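Local coordinates for protein putative citrate lyase (Ralstonia eutropha, PDB 3QQW) that probably cleaves citramalyl-CoA or a related CoA thioester as a magnesium-dependent lyase built on a TIM barrel, at residues Gly62-His67 with Pro92-Trp97; Arg131-Val136 with Lys144-His149; Ala87-Pro92 with Ala127-Tyr132. One frame throughout, in Å; residues are numbered along the deposited sequence.

Contact 1 of 3, residues Gly62-His67 with Pro92-Trp97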
# COMPACT_ATOMS: atom_id res chain seq x y z
N GLY C 62 -6.42 40.32 2.37
CA GLY C 62 -5.15 41.01 2.16
C GLY C 62 -4.52 41.48 3.46
O GLY C 62 -3.82 42.49 3.48
N GLN C 63 -4.77 40.73 4.54
CA GLN C 63 -4.29 41.00 5.89
C GLN C 63 -3.15 40.05 6.29
O GLN C 63 -2.85 39.95 7.48
CB GLN C 63 -5.47 40.84 6.87
CG GLN C 63 -6.22 42.11 7.25
CD GLN C 63 -6.55 43.04 6.12
OE1 GLN C 63 -7.50 42.82 5.36
NE2 GLN C 63 -5.79 44.12 6.01
N GLU C 64 -2.52 39.36 5.32
CA GLU C 64 -1.49 38.34 5.56
C GLU C 64 -0.33 38.86 6.38
O GLU C 64 0.07 38.17 7.31
CB GLU C 64 -0.96 37.71 4.25
CG GLU C 64 -1.99 36.86 3.52
CD GLU C 64 -2.86 37.61 2.52
OE1 GLU C 64 -2.63 38.82 2.31
OE2 GLU C 64 -3.74 36.96 1.92
N ARG C 65 0.22 40.05 6.05
CA ARG C 65 1.32 40.67 6.81
C ARG C 65 0.85 40.99 8.25
O ARG C 65 1.50 40.56 9.20
CB ARG C 65 1.84 41.93 6.11
CG ARG C 65 2.65 42.85 7.04
CD ARG C 65 3.50 43.90 6.35
NE ARG C 65 4.60 43.30 5.58
CZ ARG C 65 5.77 42.92 6.09
NH1 ARG C 65 6.03 43.09 7.39
NH2 ARG C 65 6.70 42.37 5.31
N GLU C 66 -0.28 41.69 8.39
CA GLU C 66 -0.87 42.09 9.65
C GLU C 66 -1.12 40.87 10.58
O GLU C 66 -0.82 40.94 11.78
CB GLU C 66 -2.18 42.84 9.37
CG GLU C 66 -2.88 43.42 10.59
CD GLU C 66 -4.28 43.95 10.37
OE1 GLU C 66 -4.65 44.23 9.20
OE2 GLU C 66 -5.02 44.10 11.37
N HIS C 67 -1.65 39.77 10.02
CA HIS C 67 -1.94 38.55 10.75
C HIS C 67 -0.68 37.84 11.19
O HIS C 67 -0.63 37.39 12.35
CB HIS C 67 -2.80 37.62 9.92
CG HIS C 67 -3.48 36.58 10.75
ND1 HIS C 67 -2.85 35.36 11.05
CD2 HIS C 67 -4.70 36.60 11.32
CE1 HIS C 67 -3.71 34.70 11.80
NE2 HIS C 67 -4.85 35.39 11.97
N PRO C 92 2.88 26.37 -0.27
CA PRO C 92 4.00 26.78 -1.13
C PRO C 92 3.64 27.49 -2.44
O PRO C 92 4.52 28.07 -3.08
CB PRO C 92 4.71 25.45 -1.45
CG PRO C 92 4.35 24.54 -0.31
CD PRO C 92 2.93 24.91 0.01
N SER C 93 2.36 27.46 -2.84
CA SER C 93 1.91 28.11 -4.07
C SER C 93 1.34 29.48 -3.77
O SER C 93 1.14 30.28 -4.68
CB SER C 93 0.88 27.23 -4.80
OG SER C 93 -0.42 27.34 -4.25
N HIS C 94 1.09 29.75 -2.49
CA HIS C 94 0.54 31.00 -2.04
C HIS C 94 1.61 32.10 -2.09
O HIS C 94 2.76 31.81 -1.75
CB HIS C 94 -0.03 30.86 -0.63
CG HIS C 94 -0.93 31.99 -0.24
ND1 HIS C 94 -0.44 33.15 0.32
CD2 HIS C 94 -2.27 32.12 -0.39
CE1 HIS C 94 -1.48 33.95 0.49
NE2 HIS C 94 -2.60 33.38 0.07
N PRO C 95 1.24 33.35 -2.51
CA PRO C 95 2.26 34.42 -2.59
C PRO C 95 2.76 34.97 -1.24
O PRO C 95 3.75 35.71 -1.23
CB PRO C 95 1.53 35.53 -3.36
CG PRO C 95 0.09 35.29 -3.17
CD PRO C 95 -0.07 33.81 -3.02
N ALA C 96 2.14 34.60 -0.11
CA ALA C 96 2.53 35.12 1.19
C ALA C 96 3.36 34.14 2.05
O ALA C 96 3.78 34.55 3.13
CB ALA C 96 1.28 35.55 1.96
N TRP C 97 3.63 32.92 1.58
CA TRP C 97 4.31 31.94 2.45
C TRP C 97 5.71 32.39 2.92
O TRP C 97 6.00 32.22 4.09
CB TRP C 97 4.34 30.50 1.84
CG TRP C 97 5.39 30.21 0.80
CD1 TRP C 97 5.19 30.12 -0.54
CD2 TRP C 97 6.75 29.80 1.03
NE1 TRP C 97 6.34 29.73 -1.17
CE2 TRP C 97 7.33 29.54 -0.23
CE3 TRP C 97 7.56 29.68 2.18
CZ2 TRP C 97 8.67 29.16 -0.39
CZ3 TRP C 97 8.90 29.33 2.02
CH2 TRP C 97 9.44 29.07 0.75
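E64 turns its CG anti to its own carbonyl carbon (chi1 -68°) and then bends at chi2, which carries its carboxylate toward H94; the imidazole of H94 swings out with CG anti to the backbone N (chi1 -164°). The two meet where the first turn of helix 64-76, with Q63 as its N-cap, meets the loop that leads from strand 85-88 into helix 97-107 of the TIM barrel. OE2 of E64 comes in at the edge of the H94 ring, near its plane, 4.0 Å from CE1 of H94. The carboxylate and ring planes stand 48° apart, and no hydrogen bond spans the pair. OE2 of E64 is 4.2 Å from NE2 of H94, and if the imidazole were protonated, the carboxylate would probably stabilise it. Nearer the E64 backbone, CB of A96 sits against CB and CG of E64, 3.9 Å from CG.

Neighbours in its own loop hold the ring. Residues H94 to W97 form a type I turn running into helix 97-107, P95 CD lies over one face of the imidazole, toward the rim, and H90 stacks on the other. E64 also touches H90. H94 ND1 caps the turn before helix 97-107, accepting from A96 N over 3.0 Å, with the donor tilted from the ring plane.

Contact 2 of 3, residues Arg131-Val136 with Lys144-His149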
# COMPACT_ATOMS: atom_id res chain seq x y z
N ARG C 131 14.27 24.70 3.29
CA ARG C 131 15.51 25.39 2.96
C ARG C 131 15.35 26.89 3.27
O ARG C 131 16.26 27.51 3.81
CB ARG C 131 15.82 25.12 1.48
CG ARG C 131 17.14 25.66 0.94
CD ARG C 131 17.46 25.00 -0.40
NE ARG C 131 16.58 25.45 -1.50
CZ ARG C 131 15.73 24.68 -2.18
NH1 ARG C 131 15.62 23.39 -1.89
NH2 ARG C 131 14.99 25.19 -3.14
N TYR C 132 14.18 27.47 2.90
CA TYR C 132 13.91 28.89 3.10
C TYR C 132 13.80 29.20 4.60
O TYR C 132 14.40 30.17 5.04
CB TYR C 132 12.65 29.35 2.33
CG TYR C 132 12.49 30.86 2.37
CD1 TYR C 132 13.28 31.68 1.58
CD2 TYR C 132 11.61 31.46 3.27
CE1 TYR C 132 13.18 33.07 1.66
CE2 TYR C 132 11.49 32.84 3.35
CZ TYR C 132 12.29 33.64 2.55
OH TYR C 132 12.18 35.00 2.64
N ILE C 133 13.07 28.38 5.37
CA ILE C 133 12.90 28.49 6.84
C ILE C 133 14.30 28.43 7.49
O ILE C 133 14.58 29.29 8.31
CB ILE C 133 11.94 27.40 7.41
CG1 ILE C 133 10.50 27.58 6.87
CG2 ILE C 133 11.93 27.38 8.93
CD1 ILE C 133 9.59 26.34 7.06
N GLY C 134 15.16 27.51 7.03
CA GLY C 134 16.53 27.35 7.49
C GLY C 134 17.36 28.61 7.31
O GLY C 134 18.05 29.04 8.25
N ASP C 135 17.26 29.23 6.11
CA ASP C 135 17.98 30.46 5.79
C ASP C 135 17.56 31.60 6.71
O ASP C 135 18.41 32.29 7.28
CB ASP C 135 17.75 30.86 4.32
CG ASP C 135 18.37 29.97 3.28
OD1 ASP C 135 19.31 29.22 3.63
OD2 ASP C 135 17.95 30.05 2.10
N VAL C 136 16.24 31.77 6.88
CA VAL C 136 15.65 32.82 7.73
C VAL C 136 16.02 32.54 9.22
O VAL C 136 16.42 33.47 9.93
CB VAL C 136 14.12 32.99 7.49
CG1 VAL C 136 13.58 34.11 8.36
CG2 VAL C 136 13.82 33.28 6.01
N LYS C 144 19.48 26.26 16.95
CA LYS C 144 18.87 25.02 16.49
C LYS C 144 17.87 25.33 15.38
O LYS C 144 17.24 26.40 15.40
CB LYS C 144 18.24 24.23 17.66
CG LYS C 144 17.13 24.90 18.42
CD LYS C 144 16.56 23.95 19.50
N PRO C 145 17.73 24.43 14.36
CA PRO C 145 16.76 24.70 13.29
C PRO C 145 15.32 24.65 13.79
O PRO C 145 15.03 23.99 14.79
CB PRO C 145 17.04 23.60 12.27
CG PRO C 145 18.31 22.95 12.70
CD PRO C 145 18.39 23.13 14.17
N VAL C 146 14.44 25.40 13.11
CA VAL C 146 13.00 25.45 13.43
C VAL C 146 12.39 24.12 12.96
O VAL C 146 12.47 23.82 11.76
CB VAL C 146 12.28 26.67 12.77
CG1 VAL C 146 10.79 26.70 13.07
CG2 VAL C 146 12.92 27.98 13.15
N PRO C 147 11.81 23.30 13.87
CA PRO C 147 11.18 22.04 13.45
C PRO C 147 10.01 22.31 12.51
O PRO C 147 9.36 23.33 12.61
CB PRO C 147 10.71 21.42 14.76
CG PRO C 147 11.52 22.10 15.83
CD PRO C 147 11.65 23.50 15.32
N VAL C 148 9.79 21.42 11.56
CA VAL C 148 8.75 21.57 10.55
C VAL C 148 7.72 20.44 10.67
O VAL C 148 8.07 19.28 10.94
CB VAL C 148 9.38 21.63 9.12
CG1 VAL C 148 8.32 21.80 8.05
CG2 VAL C 148 10.41 22.75 9.02
N HIS C 149 6.44 20.81 10.48
CA HIS C 149 5.27 19.93 10.43
C HIS C 149 4.76 20.02 9.02
O HIS C 149 4.48 21.13 8.53
CB HIS C 149 4.19 20.34 11.43
CG HIS C 149 4.58 20.22 12.88
ND1 HIS C 149 3.62 20.30 13.88
CD2 HIS C 149 5.80 20.07 13.46
CE1 HIS C 149 4.28 20.19 15.02
NE2 HIS C 149 5.60 20.05 14.81
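Strand 115-117, helix 123-139 and strand 148-152 make one beta-alpha-beta unit of the TIM barrel, and here the helix of that unit packs on the strand that follows it. I133 carries nearly all of the helix side of the contact. Its two branches part at CB and serve different valines. CG2, anti to the backbone N, reaches V146 in the lead-in to the strand, 3.9 Å from the CB of V146, and the two side chains cross at about a right angle. The other branch runs through CG1, which lies anti to the carbonyl carbon (chi1 -64°), and a chi2 of 163° carries CD1 on to the strand itself, 4.2 Å from CG2 of V148.

The CB of P147 points away from the helix, whereas those of V146 and V148 on either side of it in sequence point toward it, and I133 fits against both valines. No hydrogen bond crosses; the contact is made by branched aliphatic carbons, and I133, V146 and V148 are all buried. I115 of the preceding strand touches I133 and V146, while V117 touches V148, so the layer under the helix spans both strands. The backbone of the incoming strand is paired on either edge: P147 and H149 bond to strand 115-117, and V148 to N169 and E171. A helix laid over neighbouring parallel strands through aliphatic side chains is the usual outer layer of a beta/alpha barrel.

Contact 3 of 3, residues Ala87-Pro92 with Ala127-Tyr132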
# COMPACT_ATOMS: atom_id res chain seq x y z
N ALA C 87 3.31 27.91 14.24
CA ALA C 87 2.48 28.65 13.31
C ALA C 87 2.27 27.89 12.02
O ALA C 87 3.20 27.28 11.51
CB ALA C 87 3.09 30.01 13.01
N ARG C 88 1.07 27.97 11.46
CA ARG C 88 0.82 27.40 10.14
C ARG C 88 0.88 28.55 9.18
O ARG C 88 0.08 29.47 9.27
CB ARG C 88 -0.52 26.62 10.03
CG ARG C 88 -0.80 26.27 8.57
CD ARG C 88 -1.84 25.23 8.26
NE ARG C 88 -3.15 25.53 8.80
CZ ARG C 88 -4.20 24.70 8.75
NH1 ARG C 88 -4.10 23.54 8.10
NH2 ARG C 88 -5.36 25.04 9.31
N ILE C 89 1.85 28.52 8.26
CA ILE C 89 2.03 29.51 7.22
C ILE C 89 1.15 29.11 6.04
O ILE C 89 0.55 28.06 6.07
CB ILE C 89 3.55 29.59 6.86
CG1 ILE C 89 4.06 28.25 6.21
CG2 ILE C 89 4.37 29.97 8.14
CD1 ILE C 89 5.43 28.28 5.56
N HIS C 90 1.09 29.92 5.00
CA HIS C 90 0.35 29.64 3.78
C HIS C 90 1.07 28.55 2.94
O HIS C 90 2.26 28.29 3.16
CB HIS C 90 0.19 30.95 2.97
CG HIS C 90 -0.79 31.91 3.59
ND1 HIS C 90 -0.39 32.85 4.55
CD2 HIS C 90 -2.13 32.01 3.42
CE1 HIS C 90 -1.49 33.50 4.89
NE2 HIS C 90 -2.56 33.04 4.22
N ASP C 91 0.35 27.92 1.99
CA ASP C 91 0.90 26.84 1.20
C ASP C 91 2.03 27.30 0.24
O ASP C 91 2.13 28.50 -0.06
CB ASP C 91 -0.22 26.11 0.46
CG ASP C 91 -0.82 26.89 -0.66
OD1 ASP C 91 -1.81 27.60 -0.42
OD2 ASP C 91 -0.30 26.78 -1.78
N PRO C 92 2.88 26.37 -0.27
CA PRO C 92 4.00 26.78 -1.13
C PRO C 92 3.64 27.49 -2.44
O PRO C 92 4.52 28.07 -3.08
CB PRO C 92 4.71 25.45 -1.45
CG PRO C 92 4.35 24.54 -0.31
CD PRO C 92 2.93 24.91 0.01
N ALA C 127 10.87 20.69 0.34
CA ALA C 127 12.31 20.91 0.41
C ALA C 127 12.64 22.40 0.29
O ALA C 127 13.45 22.89 1.06
CB ALA C 127 13.01 20.10 -0.67
N GLU C 128 11.96 23.11 -0.63
CA GLU C 128 12.15 24.55 -0.89
C GLU C 128 11.77 25.39 0.32
O GLU C 128 12.50 26.31 0.69
CB GLU C 128 11.33 24.98 -2.12
CG GLU C 128 11.47 26.44 -2.57
CD GLU C 128 10.38 26.95 -3.50
OE1 GLU C 128 9.28 26.34 -3.55
OE2 GLU C 128 10.61 27.99 -4.16
N VAL C 129 10.63 25.05 0.95
CA VAL C 129 10.08 25.74 2.10
C VAL C 129 11.01 25.51 3.30
O VAL C 129 11.31 26.47 4.02
CB VAL C 129 8.61 25.30 2.38
CG1 VAL C 129 8.07 25.95 3.64
CG2 VAL C 129 7.70 25.62 1.20
N ILE C 130 11.48 24.27 3.50
CA ILE C 130 12.37 23.90 4.62
C ILE C 130 13.71 24.66 4.51
O ILE C 130 14.20 25.20 5.52
CB ILE C 130 12.56 22.37 4.70
CG1 ILE C 130 11.31 21.71 5.24
CG2 ILE C 130 13.80 21.99 5.53
CD1 ILE C 130 11.29 20.24 4.95
N ARG C 131 14.27 24.70 3.29
CA ARG C 131 15.51 25.39 2.96
C ARG C 131 15.35 26.89 3.27
O ARG C 131 16.26 27.51 3.81
CB ARG C 131 15.82 25.12 1.48
CG ARG C 131 17.14 25.66 0.94
CD ARG C 131 17.46 25.00 -0.40
NE ARG C 131 16.58 25.45 -1.50
CZ ARG C 131 15.73 24.68 -2.18
NH1 ARG C 131 15.62 23.39 -1.89
NH2 ARG C 131 14.99 25.19 -3.14
N TYR C 132 14.18 27.47 2.90
CA TYR C 132 13.91 28.89 3.10
C TYR C 132 13.80 29.20 4.60
O TYR C 132 14.40 30.17 5.04
CB TYR C 132 12.65 29.35 2.33
CG TYR C 132 12.49 30.86 2.37
CD1 TYR C 132 13.28 31.68 1.58
CD2 TYR C 132 11.61 31.46 3.27
CE1 TYR C 132 13.18 33.07 1.66
CE2 TYR C 132 11.49 32.84 3.35
CZ TYR C 132 12.29 33.64 2.55
OH TYR C 132 12.18 35.00 2.64
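V129 of helix 123-139 makes the apolar contacts, giving one methyl to I89 and the other to P92. Its CG1 meets CD1 of I89 at 4.0 Å, the two side chains sliding past each other in opposite directions. Its CG2 lies against the ring of P92, 3.8 Å from CG and 4.0 Å from CB of that proline, the side chains crossing at about a right angle. In I89, CG1 lies between the backbone N and the carbonyl carbon (chi1 66°) and chi2 (168°) carries CD1 out to V129. The valine has CG1 anti to the backbone N (chi1 176°), which turns its two methyls to the two parts of the loop. V117, W97, I115 and V101 add to this buried layer around V129 and I89.

The charged groups of the two segments pair elsewhere. R88, predicted to bind substrate, forms a salt bridge through NH2 with D54, and on the helix E128 pairs through OE2 with R98.

With no hydrogen bond between the two segments, their fit rests on the shapes of one valine, one isoleucine and one proline. Without directional bonds, the helix is held here by shape and the exclusion of water, and the charged group of R88 makes its salt bridge away from this apolar layer.

Overall arrangement
From the N terminus, contact 1 closes first, joining the start of helix 64-76 to the loop after strand 85-88; strand 85-88 lies within the span it encloses. Contact 3 opens inside that span, at 87-92, and closes on helix 123-139, so contacts 1 and 3 cross and share P92. Contact 2 begins on the same helix, shares R131 and Y132 with contact 3, and closes a short loop at strand 148-152, in series after contact 1. W97, at the end of segment 92-97 and the start of helix 97-107, packs on V129 and Y132 of helix 123-139. Together the three tie consecutive beta/alpha units around one part of the barrel.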